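PDB 2Q88: putative ABC transporter amino acid-binding protein from Sinorhizobium meliloti, which binds the compatible solutes ectoine and hydroxyectoine, probably delivering them to an ABC transporter for uptake in osmoprotection. Local coordinates for residues 88-100 and 218-231. Numbering follows the deposited sequence.
Sequences AAVAYSQPILCDA and FDVELAKLKESGEF
Ile96 spreads its branches over three side chains, Phe218 and Leu222 of helix 212-228 and Phe231 of helix 230-235. CG1 lies 3.8 Å from Leu222 CD2. CD1 reaches the Phe218 ring edge. CG2 stands anti to the backbone N of Ile96, and this turns it to the Phe231 edge, 3.8 Å from CE1 and in the ring plane. Ile96 O meets that edge too, 3.3 Å from Phe231 CZ. The chain here runs from strand 91-92 to strand 98-106, which crosses to the other lobe of this two-lobed, family 3 solute-binding protein. Two hydrogen bonds tie this linking loop to the helix. Gln94 N gives a nearly straight one (162°) to Asp219 OD1, 3.0 Å away, on the syn side, 22° out of the carboxylate plane. An alanine in place of Asp219 would remove this acceptor and is likely to leave Gln94 N without its mate. Ser93 CB packs beside the same carboxylate, while Ser93 OG bonds to Gln94 O at 2.8 Å. The extended Lys226 chain carries NZ to Pro95 O (2.8 Å), in the carbonyl plane. Lys226 CG lies over one face of the Phe231 ring, near the rim. Ala242 and Ala245 also touch Phe231.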
loop_
_atom_site.group_PDB
_atom_site.type_symbol
_atom_site.label_atom_id
_atom_site.label_comp_id
_atom_site.label_asym_id
_atom_site.label_seq_id
_atom_site.Cartn_x
_atom_site.Cartn_y
_atom_site.Cartn_z
ATOM N N ALA A 88 7.614 14.331 0.204
ATOM C CA ALA A 88 7.607 15.762 -0.100
ATOM C C ALA A 88 6.200 16.329 -0.317
ATOM O O ALA A 88 6.003 17.536 -0.208
ATOM C CB ALA A 88 8.474 16.038 -1.313
ATOM N N ALA A 89 5.237 15.458 -0.624
ATOM C CA ALA A 89 3.878 15.866 -1.016
ATOM C C ALA A 89 2.860 15.749 0.114
ATOM O O ALA A 89 1.828 16.416 0.090
ATOM C CB ALA A 89 3.406 15.046 -2.218
ATOM N N VAL A 90 3.150 14.885 1.088
ATOM C CA VAL A 90 2.235 14.597 2.198
ATOM C C VAL A 90 2.956 14.587 3.547
ATOM O O VAL A 90 4.184 14.506 3.598
ATOM C CB VAL A 90 1.536 13.221 2.011
ATOM C CG1 VAL A 90 0.716 13.209 0.744
ATOM C CG2 VAL A 90 2.559 12.094 1.981
ATOM N N ALA A 91 2.187 14.666 4.630
ATOM C CA ALA A 91 2.715 14.501 5.981
ATOM C C ALA A 91 2.401 13.078 6.457
ATOM O O ALA A 91 1.266 12.771 6.798
ATOM C CB ALA A 91 2.090 15.524 6.915
ATOM N N TYR A 92 3.425 12.230 6.461
ATOM C CA TYR A 92 3.317 10.830 6.850
ATOM C C TYR A 92 3.412 10.649 8.352
ATOM O O TYR A 92 4.139 11.376 9.035
ATOM C CB TYR A 92 4.457 10.026 6.222
ATOM C CG TYR A 92 4.162 9.391 4.877
ATOM C CD1 TYR A 92 3.242 8.352 4.758
ATOM C CD2 TYR A 92 4.859 9.788 3.741
ATOM C CE1 TYR A 92 2.991 7.747 3.519
ATOM C CE2 TYR A 92 4.619 9.198 2.498
ATOM C CZ TYR A 92 3.684 8.193 2.397
ATOM O OH TYR A 92 3.457 7.610 1.175
ATOM N N SER A 93 2.688 9.658 8.858
ATOM C CA SER A 93 2.911 9.159 10.197
ATOM C C SER A 93 4.209 8.364 10.215
ATOM O O SER A 93 4.863 8.213 9.195
ATOM C CB SER A 93 1.778 8.211 10.590
ATOM O OG SER A 93 1.904 6.993 9.872
ATOM N N GLN A 94 4.561 7.838 11.383
ATOM C CA GLN A 94 5.655 6.875 11.516
ATOM C C GLN A 94 5.258 5.548 10.832
ATOM O O GLN A 94 4.085 5.376 10.503
ATOM C CB GLN A 94 5.986 6.698 13.007
ATOM C CG GLN A 94 6.692 7.933 13.626
ATOM C CD GLN A 94 8.022 8.275 12.955
ATOM O OE1 GLN A 94 8.773 7.388 12.538
ATOM N NE2 GLN A 94 8.316 9.566 12.860
ATOM N N PRO A 95 6.209 4.646 10.575
ATOM C CA PRO A 95 5.934 3.442 9.789
ATOM C C PRO A 95 4.930 2.498 10.428
ATOM O O PRO A 95 4.859 2.388 11.651
ATOM C CB PRO A 95 7.297 2.753 9.675
ATOM C CG PRO A 95 8.307 3.756 10.083
ATOM C CD PRO A 95 7.615 4.706 11.009
ATOM N N ILE A 96 4.155 1.825 9.581
ATOM C CA ILE A 96 3.120 0.902 10.040
ATOM C C ILE A 96 3.231 -0.460 9.367
ATOM O O ILE A 96 3.495 -1.464 10.043
ATOM C CB ILE A 96 1.696 1.507 9.820
ATOM C CG1 ILE A 96 1.539 2.806 10.619
ATOM C CG2 ILE A 96 0.623 0.487 10.229
ATOM C CD1 ILE A 96 0.262 3.604 10.349
ATOM N N LEU A 97 3.010 -0.498 8.049
ATOM C CA LEU A 97 2.988 -1.755 7.280
ATOM C C LEU A 97 4.177 -1.876 6.336
ATOM O O LEU A 97 4.332 -1.082 5.405
ATOM C CB LEU A 97 1.700 -1.888 6.473
ATOM C CG LEU A 97 0.361 -1.742 7.209
ATOM C CD1 LEU A 97 -0.765 -2.078 6.245
ATOM C CD2 LEU A 97 0.296 -2.685 8.405
ATOM N N CYS A 98 4.997 -2.884 6.582
ATOM C CA CYS A 98 6.220 -3.120 5.818
ATOM C C CYS A 98 6.067 -4.348 4.936
ATOM O O CYS A 98 5.471 -5.331 5.353
ATOM C CB CYS A 98 7.393 -3.313 6.781
ATOM S SG CYS A 98 7.742 -1.851 7.777
ATOM N N ASP A 99 6.586 -4.289 3.710
ATOM C CA ASP A 99 6.569 -5.458 2.829
ATOM C C ASP A 99 7.562 -5.355 1.684
ATOM O O ASP A 99 7.951 -4.257 1.268
ATOM C CB ASP A 99 5.167 -5.712 2.255
ATOM C CG ASP A 99 4.889 -7.205 2.026
ATOM O OD1 ASP A 99 5.684 -8.057 2.483
ATOM O OD2 ASP A 99 3.903 -7.631 1.409
ATOM N N ALA A 100 7.954 -6.522 1.184
ATOM C CA ALA A 100 8.773 -6.641 -0.009
ATOM C C ALA A 100 7.845 -6.750 -1.226
ATOM O O ALA A 100 6.631 -6.878 -1.072
ATOM C CB ALA A 100 9.644 -7.868 0.110
ATOM N N PHE A 218 -2.234 11.557 15.666
ATOM C CA PHE A 218 -2.245 10.188 15.170
ATOM C C PHE A 218 -0.964 9.469 15.624
ATOM O O PHE A 218 -1.009 8.350 16.126
ATOM C CB PHE A 218 -2.349 10.227 13.639
ATOM C CG PHE A 218 -2.518 8.881 12.992
ATOM C CD1 PHE A 218 -1.400 8.143 12.572
ATOM C CD2 PHE A 218 -3.788 8.356 12.765
ATOM C CE1 PHE A 218 -1.558 6.891 11.953
ATOM C CE2 PHE A 218 -3.951 7.097 12.149
ATOM C CZ PHE A 218 -2.832 6.377 11.739
ATOM N N ASP A 219 0.174 10.142 15.473
ATOM C CA ASP A 219 1.467 9.573 15.834
ATOM C C ASP A 219 1.617 9.296 17.325
ATOM O O ASP A 219 2.226 8.308 17.697
ATOM C CB ASP A 219 2.600 10.479 15.354
ATOM C CG ASP A 219 3.076 10.121 13.957
ATOM O OD1 ASP A 219 2.703 9.038 13.473
ATOM O OD2 ASP A 219 3.840 10.846 13.284
ATOM N N VAL A 220 1.048 10.154 18.173
ATOM C CA VAL A 220 1.104 9.941 19.620
ATOM C C VAL A 220 0.418 8.608 19.968
ATOM O O VAL A 220 0.953 7.803 20.732
ATOM C CB VAL A 220 0.509 11.149 20.406
ATOM C CG1 VAL A 220 0.218 10.789 21.852
ATOM C CG2 VAL A 220 1.471 12.343 20.362
ATOM N N GLU A 221 -0.739 8.361 19.367
ATOM C CA GLU A 221 -1.488 7.115 19.605
ATOM C C GLU A 221 -0.808 5.887 19.001
ATOM O O GLU A 221 -0.854 4.795 19.583
ATOM C CB GLU A 221 -2.918 7.217 19.059
ATOM C CG GLU A 221 -3.828 8.236 19.755
ATOM C CD GLU A 221 -3.737 8.213 21.272
ATOM O OE1 GLU A 221 -3.964 7.146 21.888
ATOM O OE2 GLU A 221 -3.448 9.279 21.863
ATOM N N LEU A 222 -0.230 6.051 17.818
ATOM C CA LEU A 222 0.502 4.961 17.152
ATOM C C LEU A 222 1.673 4.481 18.002
ATOM O O LEU A 222 1.913 3.279 18.113
ATOM C CB LEU A 222 0.983 5.393 15.761
ATOM C CG LEU A 222 1.842 4.435 14.904
ATOM C CD1 LEU A 222 1.079 3.131 14.622
ATOM C CD2 LEU A 222 2.239 5.093 13.573
ATOM N N ALA A 223 2.415 5.429 18.577
ATOM C CA ALA A 223 3.510 5.121 19.499
ATOM C C ALA A 223 3.044 4.329 20.723
ATOM O O ALA A 223 3.715 3.399 21.142
ATOM C CB ALA A 223 4.239 6.394 19.929
ATOM N N LYS A 224 1.904 4.700 21.293
ATOM C CA LYS A 224 1.358 3.967 22.441
ATOM C C LYS A 224 0.927 2.545 22.074
ATOM O O LYS A 224 1.112 1.613 22.863
ATOM C CB LYS A 224 0.200 4.749 23.078
ATOM C CG LYS A 224 0.677 6.003 23.777
ATOM C CD LYS A 224 -0.408 6.704 24.580
ATOM C CE LYS A 224 -1.127 7.737 23.753
ATOM N NZ LYS A 224 -1.949 8.680 24.593
ATOM N N LEU A 225 0.351 2.382 20.885
ATOM C CA LEU A 225 -0.016 1.062 20.364
ATOM C C LEU A 225 1.225 0.185 20.182
ATOM O O LEU A 225 1.215 -1.000 20.529
ATOM C CB LEU A 225 -0.715 1.221 19.008
ATOM C CG LEU A 225 -2.205 0.983 18.752
ATOM C CD1 LEU A 225 -3.125 1.116 19.971
ATOM C CD2 LEU A 225 -2.676 1.846 17.578
ATOM N N LYS A 226 2.280 0.773 19.626
ATOM C CA LYS A 226 3.555 0.068 19.425
ATOM C C LYS A 226 4.148 -0.390 20.756
ATOM O O LYS A 226 4.512 -1.549 20.899
ATOM C CB LYS A 226 4.555 0.935 18.644
ATOM C CG LYS A 226 4.219 1.064 17.146
ATOM C CD LYS A 226 5.127 2.057 16.434
ATOM C CE LYS A 226 4.932 2.003 14.914
ATOM N NZ LYS A 226 5.764 3.009 14.202
ATOM N N GLU A 227 4.203 0.534 21.719
ATOM C CA GLU A 227 4.744 0.298 23.059
ATOM C C GLU A 227 3.983 -0.800 23.828
ATOM O O GLU A 227 4.599 -1.703 24.399
ATOM C CB GLU A 227 4.746 1.627 23.832
ATOM C CG GLU A 227 5.038 1.534 25.324
ATOM C CD GLU A 227 6.455 1.912 25.698
ATOM O OE1 GLU A 227 7.173 2.530 24.875
ATOM O OE2 GLU A 227 6.851 1.603 26.839
ATOM N N SER A 228 2.655 -0.749 23.809
ATOM C CA SER A 228 1.842 -1.727 24.545
ATOM C C SER A 228 1.836 -3.129 23.915
ATOM O O SER A 228 1.591 -4.124 24.598
ATOM C CB SER A 228 0.401 -1.221 24.694
ATOM O OG SER A 228 -0.212 -1.117 23.414
ATOM N N GLY A 229 2.083 -3.205 22.615
ATOM C CA GLY A 229 1.977 -4.466 21.891
ATOM C C GLY A 229 0.664 -4.596 21.141
ATOM O O GLY A 229 0.430 -5.588 20.438
ATOM N N GLU A 230 -0.199 -3.591 21.282
ATOM C CA GLU A 230 -1.492 -3.611 20.611
ATOM C C GLU A 230 -1.336 -3.464 19.096
ATOM O O GLU A 230 -2.105 -4.038 18.332
ATOM C CB GLU A 230 -2.407 -2.527 21.178
ATOM C CG GLU A 230 -3.848 -2.577 20.677
ATOM C CD GLU A 230 -4.600 -3.841 21.093
ATOM O OE1 GLU A 230 -4.275 -4.444 22.145
ATOM O OE2 GLU A 230 -5.542 -4.221 20.366
ATOM N N PHE A 231 -0.330 -2.692 18.682
ATOM C CA PHE A 231 0.075 -2.569 17.275
ATOM C C PHE A 231 0.285 -3.943 16.627
ATOM O O PHE A 231 -0.336 -4.250 15.607
ATOM C CB PHE A 231 1.326 -1.675 17.192
ATOM C CG PHE A 231 1.956 -1.575 15.820
ATOM C CD1 PHE A 231 1.327 -0.893 14.783
ATOM C CD2 PHE A 231 3.214 -2.114 15.597
ATOM C CE1 PHE A 231 1.936 -0.783 13.527
ATOM C CE2 PHE A 231 3.835 -2.013 14.343
ATOM C CZ PHE A 231 3.195 -1.344 13.312
#